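Local coordinates for fatty acyl CoA synthetase FADD13 (FATTY-ACYL-CoA SYNTHETASE) (Mycobacterium tuberculosis, PDB 3R44), which is a fatty acyl-CoA synthetase of the ANL clan, built from an AMP-binding region and a smaller C-terminal domain, at residues M21-Q24 against R25-S29; T191-S194 against V195-A199; E509-S512 against A513-P516. All blocks are in the same frame, centred on the assembly; numbering follows the deposited sequence.

Each of the three contacts joins neighbouring turns of one continuous run of chain, so none closes a long loop, and they follow one another without nesting or crossing. Contact 1 is the last part of helix 18-28, packed on helices 46-62, 79-91 and 223-235. Contact 2 opens helix 192-205 directly behind strand 186-191 and lines a pocket holding histidine. These two share one side of the molecule, about 17 Å between centres, with I18 of the first helix touching V195 and H196 of the second. Contact 3, about 44 Å from contact 2 between centres, lies across the chain's centre and ties the C-terminal tail to strand 438-448.

Contact 1. Residues M21-Q24 against R25-S29; sequences MLRQ and RATVS
M21 to V28 run on as one helix, which S29 leaves, with R25 N bonded to M21 O at 2.9 Å and A26 N to L22 O at 2.9 Å. The carbonyl O of Q24 accepts from V28 N at 3.0 Å and also from T27 N at 3.0 Å, the latter sitting well above the carbonyl plane and so missing the lone pairs.

T27 adds a side-chain bond to the same end. Its OG1 stands beside its own backbone N (chi1 -53°), a setting that swings the hydroxyl back along the helix to donate to R23 O at 2.9 Å. Threonine suits this exposed place because the helix itself can satisfy its hydroxyl. The extended R23 side chain crosses T27 at a slant, NH1 remaining 4.0 Å from T27 OG1, and leans on N50 and K90.

R25 folds instead of stretching, with bends at chi2 (54°) and chi3 (63°) that bring NH1 to S29 OG at 2.7 Å, with OG in the guanidinium plane. NE and NH2 bond to the carbonyls of A233 and M234 at the end of helix 223-235, where the positive charge probably meets a favourable helix dipole. Arginine is apt here, since its several N-H groups can serve both helices together. Hydrophobic L22 is buried against M49, N50 and Y86, while M21 reaches I230 and M234.

This is the C-terminal turn of a surface helix, S29 being the first residue to leave helical geometry, with one face packed on helices 46-62, 79-91 and 223-235 of the AMP-binding fold.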
loop_
_atom_site.group_PDB
_atom_site.type_symbol
_atom_site.label_atom_id
_atom_site.label_comp_id
_atom_site.label_asym_id
_atom_site.label_seq_id
_atom_site.Cartn_x
_atom_site.Cartn_y
_atom_site.Cartn_z
ATOM N N MET A 21 11.814 -4.736 -19.630
ATOM C CA MET A 21 12.542 -3.700 -18.917
ATOM C C MET A 21 13.644 -4.261 -18.031
ATOM O O MET A 21 14.768 -3.700 -17.950
ATOM C CB MET A 21 11.622 -2.750 -18.134
ATOM C CG MET A 21 12.343 -1.578 -17.574
ATOM S SD MET A 21 11.320 -0.522 -16.513
ATOM C CE MET A 21 11.194 -1.712 -15.128
ATOM N N LEU A 22 13.358 -5.318 -17.322
ATOM C CA LEU A 22 14.388 -5.961 -16.538
ATOM C C LEU A 22 15.541 -6.421 -17.427
ATOM O O LEU A 22 16.724 -6.297 -17.042
ATOM C CB LEU A 22 13.816 -7.153 -15.772
ATOM C CG LEU A 22 14.782 -8.035 -14.987
ATOM C CD1 LEU A 22 15.459 -7.132 -13.818
ATOM C CD2 LEU A 22 14.185 -9.354 -14.407
ATOM N N ARG A 23 15.216 -7.011 -18.559
ATOM C CA ARG A 23 16.260 -7.455 -19.493
ATOM C C ARG A 23 17.128 -6.282 -19.950
ATOM O O ARG A 23 18.333 -6.406 -20.080
ATOM C CB ARG A 23 15.670 -8.212 -20.677
ATOM C CG ARG A 23 16.714 -8.770 -21.545
ATOM C CD ARG A 23 16.197 -8.967 -22.926
ATOM N NE ARG A 23 17.143 -9.786 -23.708
ATOM C CZ ARG A 23 18.021 -9.307 -24.579
ATOM N NH1 ARG A 23 18.107 -7.987 -24.805
ATOM N NH2 ARG A 23 18.811 -10.158 -25.245
ATOM N N GLN A 24 16.512 -5.138 -20.160
ATOM C CA GLN A 24 17.235 -3.943 -20.581
ATOM C C GLN A 24 18.134 -3.446 -19.454
ATOM O O GLN A 24 19.280 -3.082 -19.708
ATOM C CB GLN A 24 16.283 -2.881 -21.049
ATOM C CG GLN A 24 15.629 -3.234 -22.368
ATOM C CD GLN A 24 14.572 -2.258 -22.796
ATOM O OE1 GLN A 24 13.948 -1.611 -21.978
ATOM N NE2 GLN A 24 14.363 -2.151 -24.107
ATOM N N ARG A 25 17.674 -3.539 -18.200
ATOM C CA ARG A 25 18.549 -3.149 -17.047
ATOM C C ARG A 25 19.701 -4.130 -16.957
ATOM O O ARG A 25 20.845 -3.731 -16.739
ATOM C CB ARG A 25 17.772 -3.031 -15.757
ATOM C CG ARG A 25 18.645 -2.802 -14.527
ATOM C CD ARG A 25 19.606 -1.645 -14.572
ATOM N NE ARG A 25 18.929 -0.390 -14.695
ATOM C CZ ARG A 25 19.524 0.741 -14.983
ATOM N NH1 ARG A 25 20.821 0.758 -15.199
ATOM N NH2 ARG A 25 18.820 1.855 -15.072
ATOM N N ALA A 26 19.430 -5.405 -17.287
ATOM C CA ALA A 26 20.476 -6.390 -17.287
ATOM C C ALA A 26 21.456 -6.190 -18.461
ATOM O O ALA A 26 22.519 -6.775 -18.483
ATOM C CB ALA A 26 19.942 -7.801 -17.302
ATOM N N THR A 27 21.082 -5.402 -19.438
ATOM C CA THR A 27 21.996 -5.087 -20.548
ATOM C C THR A 27 22.850 -3.801 -20.260
ATOM O O THR A 27 24.015 -3.722 -20.625
ATOM C CB THR A 27 21.169 -4.998 -21.867
ATOM O OG1 THR A 27 20.384 -6.190 -22.050
ATOM C CG2 THR A 27 22.037 -4.766 -23.124
ATOM N N VAL A 28 22.246 -2.777 -19.675
ATOM C CA VAL A 28 22.963 -1.550 -19.295
ATOM C C VAL A 28 23.940 -1.862 -18.174
ATOM O O VAL A 28 25.074 -1.357 -18.153
ATOM C CB VAL A 28 21.963 -0.496 -18.777
ATOM C CG1 VAL A 28 22.658 0.779 -18.354
ATOM C CG2 VAL A 28 20.907 -0.181 -19.831
ATOM N N SER A 29 23.490 -2.683 -17.222
ATOM C CA SER A 29 24.185 -2.856 -15.944
ATOM C C SER A 29 24.187 -4.297 -15.524
ATOM O O SER A 29 23.672 -4.567 -14.476
ATOM C CB SER A 29 23.434 -2.142 -14.814
ATOM O OG SER A 29 23.032 -0.865 -15.176
#

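Contact 2. Residues T191-S194 against V195-A199; sequences THES and VHSAA. With HIS (histidine), chain B.
H196 N bonds to H192 O at 2.9 Å in the first turn of helix 192-205, which T191 and S194 start with a capping box, and from this turn H196 and E193 reach a bound histidine. In the box the two hydroxyl side chains point back at each other's backbone: T191 OG1 accepts from S194 N at 3.0 Å, and S194 OG accepts from T191 N at 2.9 Å along a nearly straight line (173°). S194 can do this because its OG lies between its own N and carbonyl carbon (chi1 67°), turned towards the start of the helix. Small hydroxyl residues suit both corners, filling the needs of N-H groups that the first helical turn leaves without carbonyl partners. H190 also bonds to S194 OG.

The imidazole of H196 swings out with CG anti to the backbone N (chi1 167°). That presents one flat face to the bound histidine, whose CG lies 3.4 Å above the plane. The two imidazoles are nearly parallel but displaced, with the ligand CG over the H196 ring centre, and H196 ND1 comes within 2.9 Å of the ligand's carboxylate atom OXT. E193, which bonds through its backbone to G169, borders the same carboxylate with carbon atoms, its CB lying 3.4 Å from the ligand O. H192 also borders the pocket, and its ND1 is bonded to the backbone N of I18, linking this turn to helix 18-28.

On the buried side of the helix, V195 packs against I18, L173 and F174, where an uncharged, compact residue fits. Within the helix, V195 CG2, beside its backbone N, comes 3.1 Å from T191 O, the acceptor of V195 N.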
loop_
_atom_site.group_PDB
_atom_site.type_symbol
_atom_site.label_atom_id
_atom_site.label_comp_id
_atom_site.label_asym_id
_atom_site.label_seq_id
_atom_site.Cartn_x
_atom_site.Cartn_y
_atom_site.Cartn_z
ATOM N N THR A 191 -1.600 -2.831 -15.218
ATOM C CA THR A 191 -1.053 -3.193 -16.501
ATOM C C THR A 191 0.453 -2.851 -16.519
ATOM O O THR A 191 1.028 -2.312 -15.530
ATOM C CB THR A 191 -1.733 -2.396 -17.608
ATOM O OG1 THR A 191 -1.497 -0.987 -17.359
ATOM C CG2 THR A 191 -3.266 -2.766 -17.706
ATOM N N HIS A 192 1.124 -3.275 -17.594
ATOM C CA HIS A 192 2.530 -2.961 -17.760
ATOM C C HIS A 192 2.635 -1.412 -17.779
ATOM O O HIS A 192 3.540 -0.834 -17.197
ATOM C CB HIS A 192 3.129 -3.546 -19.037
ATOM C CG HIS A 192 3.231 -5.043 -19.031
ATOM N ND1 HIS A 192 4.418 -5.723 -18.832
ATOM C CD2 HIS A 192 2.260 -5.984 -19.040
ATOM C CE1 HIS A 192 4.176 -7.024 -18.805
ATOM N NE2 HIS A 192 2.879 -7.216 -18.974
ATOM N N GLU A 193 1.707 -0.755 -18.444
ATOM C CA GLU A 193 1.711 0.699 -18.534
ATOM C C GLU A 193 1.531 1.364 -17.188
ATOM O O GLU A 193 2.233 2.319 -16.904
ATOM C CB GLU A 193 0.622 1.202 -19.494
ATOM C CG GLU A 193 0.346 2.711 -19.430
ATOM C CD GLU A 193 -0.716 3.151 -20.461
ATOM O OE1 GLU A 193 -1.913 2.902 -20.220
ATOM O OE2 GLU A 193 -0.369 3.692 -21.530
ATOM N N SER A 194 0.566 0.905 -16.379
ATOM C CA SER A 194 0.340 1.569 -15.080
ATOM C C SER A 194 1.482 1.386 -14.108
ATOM O O SER A 194 1.861 2.274 -13.391
ATOM C CB SER A 194 -1.090 1.242 -14.538
ATOM O OG SER A 194 -1.255 -0.142 -14.194
ATOM N N VAL A 195 2.066 0.201 -14.117
ATOM C CA VAL A 195 3.164 -0.144 -13.284
ATOM C C VAL A 195 4.393 0.678 -13.690
ATOM O O VAL A 195 5.116 1.240 -12.850
ATOM C CB VAL A 195 3.413 -1.707 -13.457
ATOM C CG1 VAL A 195 4.737 -2.148 -13.025
ATOM C CG2 VAL A 195 2.302 -2.473 -12.733
ATOM N N HIS A 196 4.639 0.727 -14.985
ATOM C CA HIS A 196 5.738 1.535 -15.499
ATOM C C HIS A 196 5.541 3.013 -15.119
ATOM O O HIS A 196 6.487 3.688 -14.721
ATOM C CB HIS A 196 5.834 1.395 -16.998
ATOM C CG HIS A 196 6.729 2.409 -17.641
ATOM N ND1 HIS A 196 6.243 3.537 -18.276
ATOM C CD2 HIS A 196 8.079 2.486 -17.697
ATOM C CE1 HIS A 196 7.268 4.253 -18.720
ATOM N NE2 HIS A 196 8.392 3.626 -18.397
ATOM N N SER A 197 4.316 3.501 -15.256
ATOM C CA SER A 197 4.040 4.908 -14.938
ATOM C C SER A 197 4.268 5.196 -13.464
ATOM O O SER A 197 4.831 6.219 -13.106
ATOM C CB SER A 197 2.630 5.266 -15.351
ATOM O OG SER A 197 2.566 5.332 -16.767
ATOM N N ALA A 198 3.857 4.282 -12.614
ATOM C CA ALA A 198 4.015 4.467 -11.203
ATOM C C ALA A 198 5.473 4.418 -10.861
ATOM O O ALA A 198 5.931 5.213 -10.056
ATOM C CB ALA A 198 3.249 3.345 -10.435
ATOM N N ALA A 199 6.217 3.496 -11.479
ATOM C CA ALA A 199 7.653 3.379 -11.192
ATOM C C ALA A 199 8.325 4.684 -11.654
ATOM O O ALA A 199 9.157 5.268 -10.954
ATOM C CB ALA A 199 8.260 2.120 -11.903
HETATM N N HIS B . 5.169 4.164 -22.243
HETATM C CA HIS B . 5.298 2.701 -22.034
HETATM C C HIS B . 4.186 2.199 -21.140
HETATM O O HIS B . 3.364 1.334 -21.455
HETATM C CB HIS B . 6.691 2.407 -21.439
HETATM C CG HIS B . 6.821 1.086 -20.756
HETATM N ND1 HIS B . 8.053 0.475 -20.587
HETATM C CD2 HIS B . 5.900 0.251 -20.194
HETATM C CE1 HIS B . 7.880 -0.673 -19.942
HETATM N NE2 HIS B . 6.588 -0.824 -19.683
HETATM O OXT HIS B . 4.081 2.680 -20.015
#

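Contact 3. Residues E509-S512 against A513-P516; sequences EQYS and ATVP
Y511 and T514 make the tight side of this contact, at the C-terminal end of the chain's last helix. The carbonyl O of Y511 is gripped twice by T514, by its N at 3.0 Å from above the carbonyl plane and by its OG1 at 2.7 Å from within it. Placing OG1 between T514's own N and carbonyl carbon (chi1 67°) makes the second bond possible and leaves the methyl to meet the tyrosine. T514 CG2 comes to the edge of the Y511 ring, 4.1 Å from CD1. Threonine is apt because one branch bonds while the other packs. The bond to T514 N closes a type I turn over S512 and A513.

The other side is looser. S512 OG reaches back to E509 O at 3.1 Å, which supplements the weak bond from S512 N to E509 O, but V515 N holds S512 O only weakly, at 3.5 Å. A water bridges this side, donating to S512 O at 2.6 Å and to V515 O at 2.7 Å, two acceptors that could not bond to each other. A513 is small and exposed.

V515, hydrophobic and partly covered, packs its side chain on L446 and P447 of strand 438-448. Y511 and T514 touch L446 too, while Y511 also meets A491, just past strand 487-490.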
loop_
_atom_site.group_PDB
_atom_site.type_symbol
_atom_site.label_atom_id
_atom_site.label_comp_id
_atom_site.label_asym_id
_atom_site.label_seq_id
_atom_site.Cartn_x
_atom_site.Cartn_y
_atom_site.Cartn_z
ATOM N N GLU A 509 -13.876 -1.875 18.739
ATOM C CA GLU A 509 -13.818 -2.998 19.648
ATOM C C GLU A 509 -14.276 -2.601 21.039
ATOM O O GLU A 509 -15.000 -3.331 21.710
ATOM C CB GLU A 509 -12.372 -3.488 19.799
ATOM C CG GLU A 509 -11.841 -4.430 18.730
ATOM C CD GLU A 509 -10.306 -4.649 18.872
ATOM O OE1 GLU A 509 -9.790 -4.678 20.025
ATOM O OE2 GLU A 509 -9.619 -4.771 17.831
ATOM N N GLN A 510 -13.771 -1.475 21.509
ATOM C CA GLN A 510 -14.094 -1.005 22.842
ATOM C C GLN A 510 -15.589 -0.833 23.008
ATOM O O GLN A 510 -16.181 -1.350 23.980
ATOM C CB GLN A 510 -13.396 0.322 23.095
ATOM C CG GLN A 510 -11.908 0.215 23.441
ATOM C CD GLN A 510 -11.274 1.558 23.623
ATOM O OE1 GLN A 510 -11.841 2.577 23.240
ATOM N NE2 GLN A 510 -10.111 1.585 24.238
ATOM N N TYR A 511 -16.208 -0.116 22.076
ATOM C CA TYR A 511 -17.601 0.190 22.184
ATOM C C TYR A 511 -18.587 -0.826 21.582
ATOM O O TYR A 511 -19.793 -0.604 21.637
ATOM C CB TYR A 511 -17.870 1.645 21.753
ATOM C CG TYR A 511 -17.083 2.548 22.644
ATOM C CD1 TYR A 511 -17.515 2.803 23.955
ATOM C CD2 TYR A 511 -15.879 3.098 22.215
ATOM C CE1 TYR A 511 -16.755 3.583 24.820
ATOM C CE2 TYR A 511 -15.107 3.889 23.067
ATOM C CZ TYR A 511 -15.576 4.149 24.379
ATOM O OH TYR A 511 -14.811 4.930 25.240
ATOM N N SER A 512 -18.104 -1.990 21.143
ATOM C CA SER A 512 -19.016 -3.036 20.717
ATOM C C SER A 512 -19.900 -3.461 21.893
ATOM O O SER A 512 -21.005 -3.923 21.668
ATOM C CB SER A 512 -18.297 -4.282 20.165
ATOM O OG SER A 512 -17.632 -4.931 21.223
ATOM N N ALA A 513 -19.438 -3.255 23.130
ATOM C CA ALA A 513 -20.254 -3.631 24.305
ATOM C C ALA A 513 -21.482 -2.736 24.520
ATOM O O ALA A 513 -22.320 -3.049 25.373
ATOM C CB ALA A 513 -19.409 -3.626 25.560
ATOM N N THR A 514 -21.577 -1.622 23.798
ATOM C CA THR A 514 -22.663 -0.667 24.004
ATOM C C THR A 514 -23.838 -0.871 23.042
ATOM O O THR A 514 -24.845 -0.191 23.152
ATOM C CB THR A 514 -22.162 0.763 23.916
ATOM O OG1 THR A 514 -21.733 1.057 22.591
ATOM C CG2 THR A 514 -21.005 0.968 24.902
ATOM N N VAL A 515 -23.721 -1.822 22.129
ATOM C CA VAL A 515 -24.750 -1.992 21.129
ATOM C C VAL A 515 -25.143 -3.445 21.063
ATOM O O VAL A 515 -24.346 -4.313 21.416
ATOM C CB VAL A 515 -24.287 -1.487 19.727
ATOM C CG1 VAL A 515 -24.285 0.070 19.719
ATOM C CG2 VAL A 515 -22.918 -2.082 19.360
ATOM N N PRO A 516 -26.394 -3.711 20.670
ATOM C CA PRO A 516 -26.888 -5.085 20.636
ATOM C C PRO A 516 -26.093 -5.954 19.682
ATOM O O PRO A 516 -25.785 -7.090 20.034
ATOM C CB PRO A 516 -28.322 -4.910 20.131
ATOM C CG PRO A 516 -28.707 -3.544 20.618
ATOM C CD PRO A 516 -27.468 -2.735 20.401
HETATM O O HOH W 1 -22.363 -5.623 20.223
#